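Local coordinates for protein fluvirucin B1 DH domain from module 1 (PDB 6OBV) that probably dehydrates the beta-hydroxyacyl intermediate made by module 1 of the fluvirucin B1 polyketide synthase, leaving an alpha,beta-unsaturated chain, at residues A[250-255]-A[290-295]; A[129-134]-A[148-153]; A[208-213]-A[227-232]. One frame throughout, in Å; residues are numbered along the deposited sequence.

Contact 1 of 3, residues A[250-255]-A[290-295]; sequences FAWNGV and AGITSL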
# COMPACT_ATOMS: atom_id res chain seq x y z
N PHE A 250 17.14 11.78 18.94
CA PHE A 250 16.16 10.91 19.55
C PHE A 250 14.74 11.47 19.42
O PHE A 250 13.83 10.75 19.01
CB PHE A 250 16.53 10.66 21.02
CG PHE A 250 15.44 9.99 21.81
CD1 PHE A 250 15.10 8.67 21.57
CD2 PHE A 250 14.77 10.68 22.81
CE1 PHE A 250 14.10 8.05 22.31
CE2 PHE A 250 13.76 10.08 23.55
CZ PHE A 250 13.43 8.75 23.30
N ALA A 251 14.54 12.75 19.75
CA ALA A 251 13.20 13.35 19.70
C ALA A 251 13.24 14.68 18.99
O ALA A 251 14.12 15.52 19.25
CB ALA A 251 12.62 13.53 21.11
N TRP A 252 12.28 14.89 18.09
CA TRP A 252 12.17 16.12 17.30
C TRP A 252 10.84 16.79 17.62
O TRP A 252 9.83 16.11 17.79
CB TRP A 252 12.24 15.81 15.81
CG TRP A 252 13.44 15.00 15.39
CD1 TRP A 252 13.66 13.67 15.62
CD2 TRP A 252 14.57 15.47 14.65
NE1 TRP A 252 14.88 13.29 15.08
CE2 TRP A 252 15.45 14.38 14.48
CE3 TRP A 252 14.93 16.72 14.11
CZ2 TRP A 252 16.65 14.49 13.79
CZ3 TRP A 252 16.13 16.83 13.44
CH2 TRP A 252 16.98 15.72 13.28
N ASN A 253 10.85 18.13 17.71
CA ASN A 253 9.61 18.89 17.81
C ASN A 253 9.65 20.09 16.90
O ASN A 253 10.68 20.76 16.79
CB ASN A 253 9.31 19.35 19.24
CG ASN A 253 9.23 18.18 20.20
OD1 ASN A 253 10.25 17.53 20.48
ND2 ASN A 253 8.02 17.88 20.69
N GLY A 254 8.52 20.35 16.24
CA GLY A 254 8.34 21.54 15.44
C GLY A 254 9.30 21.57 14.28
O GLY A 254 10.09 22.50 14.16
N VAL A 255 9.26 20.55 13.43
CA VAL A 255 10.11 20.47 12.25
C VAL A 255 9.30 20.96 11.06
O VAL A 255 8.30 20.33 10.67
CB VAL A 255 10.65 19.05 12.02
CG1 VAL A 255 11.54 19.01 10.77
CG2 VAL A 255 11.44 18.60 13.22
N ALA A 290 14.65 25.35 6.60
CA ALA A 290 13.97 24.49 7.57
C ALA A 290 14.14 25.11 8.94
O ALA A 290 15.07 25.89 9.18
CB ALA A 290 14.52 23.06 7.56
N GLY A 291 13.21 24.77 9.82
CA GLY A 291 13.32 25.14 11.22
C GLY A 291 13.05 23.91 12.05
O GLY A 291 12.15 23.12 11.75
N ILE A 292 13.86 23.72 13.08
CA ILE A 292 13.64 22.67 14.06
C ILE A 292 13.52 23.35 15.42
O ILE A 292 14.48 23.96 15.90
CB ILE A 292 14.76 21.63 14.07
CG1 ILE A 292 14.77 20.84 12.75
CG2 ILE A 292 14.59 20.70 15.25
CD1 ILE A 292 16.15 20.71 12.15
N THR A 293 12.33 23.27 16.02
CA THR A 293 12.15 23.94 17.30
C THR A 293 12.94 23.25 18.40
O THR A 293 13.59 23.91 19.21
CB THR A 293 10.67 23.99 17.67
OG1 THR A 293 9.96 24.70 16.64
CG2 THR A 293 10.48 24.69 19.00
N SER A 294 12.93 21.92 18.44
CA SER A 294 13.66 21.23 19.49
C SER A 294 14.18 19.90 18.98
O SER A 294 13.43 19.12 18.38
CB SER A 294 12.77 21.00 20.70
OG SER A 294 13.46 20.27 21.68
N LEU A 295 15.45 19.63 19.26
CA LEU A 295 16.04 18.32 19.00
C LEU A 295 16.71 17.84 20.28
O LEU A 295 17.55 18.54 20.84
CB LEU A 295 17.05 18.37 17.84
CG LEU A 295 17.93 17.13 17.71
CD1 LEU A 295 17.09 15.89 17.39
CD2 LEU A 295 19.03 17.34 16.68
O HOH W 1 12.79 17.43 20.93

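Contact 2 of 3, residues A[129-134]-A[148-153]; sequences RREVAV and AGTLTA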
# COMPACT_ATOMS: atom_id res chain seq x y z
N ARG A 129 -4.79 16.99 13.26
CA ARG A 129 -3.51 16.36 13.52
C ARG A 129 -3.57 14.90 13.11
O ARG A 129 -4.60 14.24 13.26
CB ARG A 129 -3.13 16.51 15.00
CG ARG A 129 -2.77 17.97 15.39
CD ARG A 129 -2.79 18.25 16.90
NE ARG A 129 -1.67 17.60 17.56
CZ ARG A 129 -1.79 16.49 18.28
NH1 ARG A 129 -2.99 15.94 18.42
NH2 ARG A 129 -0.73 15.93 18.85
N ARG A 130 -2.47 14.41 12.54
CA ARG A 130 -2.35 13.04 12.05
C ARG A 130 -1.19 12.34 12.75
O ARG A 130 -0.15 12.96 13.02
CB ARG A 130 -2.10 13.01 10.54
CG ARG A 130 -3.22 13.58 9.70
CD ARG A 130 -2.89 13.41 8.23
NE ARG A 130 -3.87 13.99 7.31
CZ ARG A 130 -4.81 13.29 6.68
NH1 ARG A 130 -4.93 11.98 6.89
NH2 ARG A 130 -5.63 13.90 5.85
N GLU A 131 -1.38 11.05 13.05
CA GLU A 131 -0.32 10.23 13.60
C GLU A 131 0.47 9.63 12.44
O GLU A 131 -0.09 9.28 11.40
CB GLU A 131 -0.86 9.12 14.49
CG GLU A 131 -1.25 9.57 15.87
CD GLU A 131 -2.57 10.35 15.87
OE1 GLU A 131 -3.61 9.78 15.47
OE2 GLU A 131 -2.55 11.54 16.26
N VAL A 132 1.79 9.55 12.62
CA VAL A 132 2.68 9.02 11.60
C VAL A 132 3.59 8.03 12.28
O VAL A 132 3.88 8.15 13.48
CB VAL A 132 3.48 10.14 10.89
CG1 VAL A 132 4.40 10.84 11.86
CG2 VAL A 132 4.26 9.59 9.67
N ALA A 133 3.99 7.00 11.53
CA ALA A 133 4.87 5.94 12.01
C ALA A 133 5.71 5.48 10.83
O ALA A 133 5.23 5.49 9.70
CB ALA A 133 4.07 4.77 12.62
N VAL A 134 6.97 5.12 11.09
CA VAL A 134 7.85 4.55 10.06
C VAL A 134 8.23 3.14 10.49
O VAL A 134 8.77 2.95 11.59
CB VAL A 134 9.11 5.40 9.81
CG1 VAL A 134 9.93 4.82 8.64
CG2 VAL A 134 8.76 6.85 9.49
N ALA A 148 7.88 7.26 15.47
CA ALA A 148 6.46 7.51 15.62
C ALA A 148 6.30 8.95 16.05
O ALA A 148 7.09 9.46 16.86
CB ALA A 148 5.81 6.59 16.65
N GLY A 149 5.28 9.62 15.51
CA GLY A 149 5.02 10.97 15.96
C GLY A 149 3.72 11.55 15.48
O GLY A 149 2.73 10.82 15.34
N THR A 150 3.72 12.86 15.21
CA THR A 150 2.50 13.58 14.88
C THR A 150 2.78 14.66 13.85
O THR A 150 3.73 15.45 14.00
CB THR A 150 1.88 14.20 16.14
OG1 THR A 150 1.49 13.15 17.03
CG2 THR A 150 0.67 15.03 15.78
N LEU A 151 1.96 14.69 12.81
CA LEU A 151 1.95 15.73 11.81
C LEU A 151 0.79 16.68 12.07
O LEU A 151 -0.27 16.27 12.56
CB LEU A 151 1.82 15.13 10.41
CG LEU A 151 2.97 14.20 10.02
CD1 LEU A 151 2.51 13.12 9.01
CD2 LEU A 151 4.13 15.03 9.47
N THR A 152 1.00 17.96 11.75
CA THR A 152 -0.03 18.98 11.85
C THR A 152 0.05 19.87 10.62
O THR A 152 1.02 19.81 9.86
CB THR A 152 0.11 19.82 13.15
OG1 THR A 152 -0.97 20.76 13.25
CG2 THR A 152 1.42 20.60 13.18
N ALA A 153 -0.99 20.65 10.38
CA ALA A 153 -0.92 21.68 9.35
C ALA A 153 -0.51 23.03 9.91
O ALA A 153 -0.19 23.93 9.14
CB ALA A 153 -2.26 21.81 8.64

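Contact 3 of 3, residues A[208-213]-A[227-232]; sequences AEVELD and PALLDA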
# COMPACT_ATOMS: atom_id res chain seq x y z
N ALA A 208 26.99 27.64 11.24
CA ALA A 208 27.70 26.68 10.41
C ALA A 208 27.31 26.88 8.96
O ALA A 208 26.23 27.37 8.64
CB ALA A 208 27.39 25.23 10.83
N GLU A 209 28.23 26.50 8.08
CA GLU A 209 27.91 26.29 6.68
C GLU A 209 28.22 24.84 6.36
O GLU A 209 29.29 24.33 6.74
CB GLU A 209 28.69 27.23 5.78
CG GLU A 209 28.40 28.68 6.04
CD GLU A 209 29.15 29.61 5.09
OE1 GLU A 209 30.03 29.13 4.34
OE2 GLU A 209 28.86 30.83 5.11
N VAL A 210 27.28 24.17 5.69
CA VAL A 210 27.31 22.74 5.44
C VAL A 210 26.98 22.50 3.97
O VAL A 210 26.03 23.10 3.45
CB VAL A 210 26.31 22.00 6.34
CG1 VAL A 210 26.48 20.51 6.20
CG2 VAL A 210 26.47 22.43 7.78
N GLU A 211 27.76 21.65 3.29
CA GLU A 211 27.59 21.39 1.87
C GLU A 211 27.68 19.90 1.58
O GLU A 211 28.55 19.21 2.13
CB GLU A 211 28.65 22.12 1.02
CG GLU A 211 28.95 23.57 1.40
CD GLU A 211 30.31 24.05 0.89
OE1 GLU A 211 30.90 23.39 0.01
OE2 GLU A 211 30.80 25.09 1.38
N LEU A 212 26.81 19.41 0.69
CA LEU A 212 26.90 18.02 0.25
C LEU A 212 28.09 17.81 -0.67
O LEU A 212 28.50 18.71 -1.41
CB LEU A 212 25.63 17.61 -0.50
CG LEU A 212 24.32 17.62 0.27
CD1 LEU A 212 23.19 17.30 -0.68
CD2 LEU A 212 24.40 16.58 1.36
N ASP A 213 28.66 16.61 -0.62
CA ASP A 213 29.55 16.14 -1.68
C ASP A 213 28.84 16.18 -3.02
O ASP A 213 27.60 16.21 -3.10
CB ASP A 213 30.00 14.70 -1.42
CG ASP A 213 31.27 14.61 -0.62
OD1 ASP A 213 31.70 15.62 -0.02
OD2 ASP A 213 31.82 13.49 -0.59
N PRO A 227 18.90 13.71 3.64
CA PRO A 227 19.22 13.28 5.01
C PRO A 227 20.68 13.50 5.39
O PRO A 227 20.97 13.76 6.57
CB PRO A 227 18.83 11.79 5.02
CG PRO A 227 17.72 11.71 3.99
CD PRO A 227 18.08 12.72 2.92
N ALA A 228 21.61 13.42 4.43
CA ALA A 228 23.01 13.67 4.77
C ALA A 228 23.27 15.14 4.99
O ALA A 228 24.17 15.50 5.78
CB ALA A 228 23.94 13.14 3.68
N LEU A 229 22.52 16.02 4.32
CA LEU A 229 22.67 17.45 4.56
C LEU A 229 22.08 17.85 5.91
O LEU A 229 22.68 18.65 6.64
CB LEU A 229 22.03 18.26 3.44
CG LEU A 229 22.15 19.78 3.57
CD1 LEU A 229 23.60 20.22 3.70
CD2 LEU A 229 21.50 20.49 2.37
N LEU A 230 20.91 17.32 6.26
CA LEU A 230 20.32 17.69 7.54
C LEU A 230 21.14 17.14 8.69
O LEU A 230 21.29 17.79 9.72
CB LEU A 230 18.86 17.21 7.65
CG LEU A 230 18.18 17.61 8.97
CD1 LEU A 230 18.29 19.10 9.20
CD2 LEU A 230 16.72 17.15 9.04
N ASP A 231 21.71 15.94 8.52
CA ASP A 231 22.50 15.38 9.61
C ASP A 231 23.75 16.20 9.86
O ASP A 231 24.12 16.45 11.01
CB ASP A 231 22.88 13.94 9.32
CG ASP A 231 23.57 13.29 10.51
OD1 ASP A 231 22.90 13.13 11.55
OD2 ASP A 231 24.78 12.97 10.43
N ALA A 232 24.43 16.63 8.80
CA ALA A 232 25.66 17.37 9.03
C ALA A 232 25.38 18.76 9.58
O ALA A 232 26.24 19.35 10.22
CB ALA A 232 26.47 17.46 7.74

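Contact 1 of 3, residues A[250-255]-A[290-295]
W252 and L295 face each other as a non-hydrogen-bonded antiparallel pair, and their side chains run side by side in the same direction. The leucine methyl CD1 sits squarely over the indole, 3.7 Å from the centroid of the six-membered ring of W252, so this is a CH-pi contact with the face. L295 gets there because its CG stands opposite the backbone N (chi1 167°), which leans the branch toward the tryptophan. I292 approaches the same ring differently: its CD1 comes to the edge, near the ring plane, 4.1 Å from W252 CZ3. Beyond it V255 lies alongside I292, with V255 CG2 4.0 Å from I292 CG1. W252, V255, I292 and L295 thus share one face of the strand pair, and T80 and V83 of helix 79-92 pack onto W252 from that side.

N253 and S294 occupy the other face. Their backbones trade two bonds, N253 N to S294 O at 2.8 Å and S294 N back to N253 O at 3.0 Å. A water joins the side chains above them, 2.6 Å from N253 OD1 and bonded to S294 OG as well. At the corner G254 O accepts T293 N from above its carbonyl plane, at 3.0 Å, and takes a weak bond from T293 OG1. T293 and S294 together face N253, a classic beta bulge. Here W252 and V255 turn to helix 79-92; an antiparallel sheet wrapped on a long central helix is the hallmark of the hotdog fold, two of which make up a polyketide synthase dehydratase.

Contact 2 of 3, residues A[129-134]-A[148-153]
R129 folds back over T150 rather than reaching straight out. Its chain is bent at chi3 (71°), and this swings the guanidinium round until one of its faces lies against the threonine methyl, with R129 NH2 3.5 Å from T150 CG2. The same arginine passes T152 with its aliphatic part, CG lying 4.0 Å from T152 OG1. The charged end is held by two carboxylates, NH2 by E99 and NH1 by D127.

On the face opposite T150, V132 and L151 meet at about a right angle, the leucine pushing CD1 to within 3.7 Å of V132 CB. V132 keeps CG1 wedged between its own N and carbonyl carbon (chi1 64°). That places the methyl over the backbone of G149, 3.8 Å from G149 C. R130 shares this face but extends away from the partner strand, its chain running along V93 and C95 and its NH1 bonding T122 O.

Two hydrogen-bonded pairs tie the backbones: R130 N to L151 O at 2.9 Å with L151 N to R130 O at 2.7 Å, then V132 with G149. Chemically the hairpin is two-sided: one face has an apolar part, V132 and L151, that goes on to V119, V121 and L98, and on the other a methyl shelters one side of an arginine whose charge is balanced by the carboxylates of E99 and D127.

Contact 3 of 3, residues A[208-213]-A[227-232]
A228 opens the contact, turning its CB toward the strand and meeting L212 CD2 at 4.2 Å. Its backbone N is taken by H226 ND1, while its carbonyl O accepts A232 N one helical turn on.

L229 carries most of the contact. Its backbone and CB lie against L212, whose CD2 is 3.6 Å from L229 CB and equally close to the backbone N, the two side chains crossing at about a right angle. L212, just past the end of the strand, sets off level with the helix; CD1 continues its chain (chi2 175°), and the other methyl, CD2, is the one that rests on the helix. The far end of L229 serves V210 instead: with the backbone N and CG on opposing sides (chi1 -179°), the branch is carried out toward the strand, where L229 CD1 meets V210 CG1 at 3.8 Å. The same methyl also lies 3.8 Å from V210 O.

L230 turns away from the strand, and D231 takes no part in the contact with it. L230 packs on T80 and V83 of helix 79-92, and D231 OD2 bonds H235 NE2, a spacing that matches the D-x-x-x-Q/H pattern of this enzyme family. A232 returns to the strand with its CB 3.4 Å from V210 CG1, a pair tighter than usual van der Waals distance. V210 CG2 lies near A232 O at 3.9 Å, so both valine methyls lie near A232, the last residue of the helix.

The helix runs nearly antiparallel to strand 208-211, at 159° with axes 8.2 Å apart, and is held there by carbon packing. Strand 264-271 flanks the site: V265 touches L229, and V267 touches V210. Helix 79-92 covers the helix on the side of P227 and L230, P227 O bonding T80 OG1, so the short helix lies between sheet and long helix.

Contact 2 comes first along the chain, then contact 3, then contact 1, each closing before the next opens. Contacts 1 and 2 have centres about 13 Å apart and do not touch; strand 97-103 lies between them, pairing with 144-152 on one side and 247-257 on the other. Contacts 1 and 3, about 16 Å apart by centres, do meet, where I292 CD1 packs 4.0 Å from L230 CD1, and both also lean on helix 79-92. Contacts 2 and 3 lie on opposite sides of the chain's centre, about 25 Å apart. The pairing of 97-103 with 247-257 is consistent with the two hotdogs of a dehydratase meeting edge to edge, with contact 1 near the middle of the strand order.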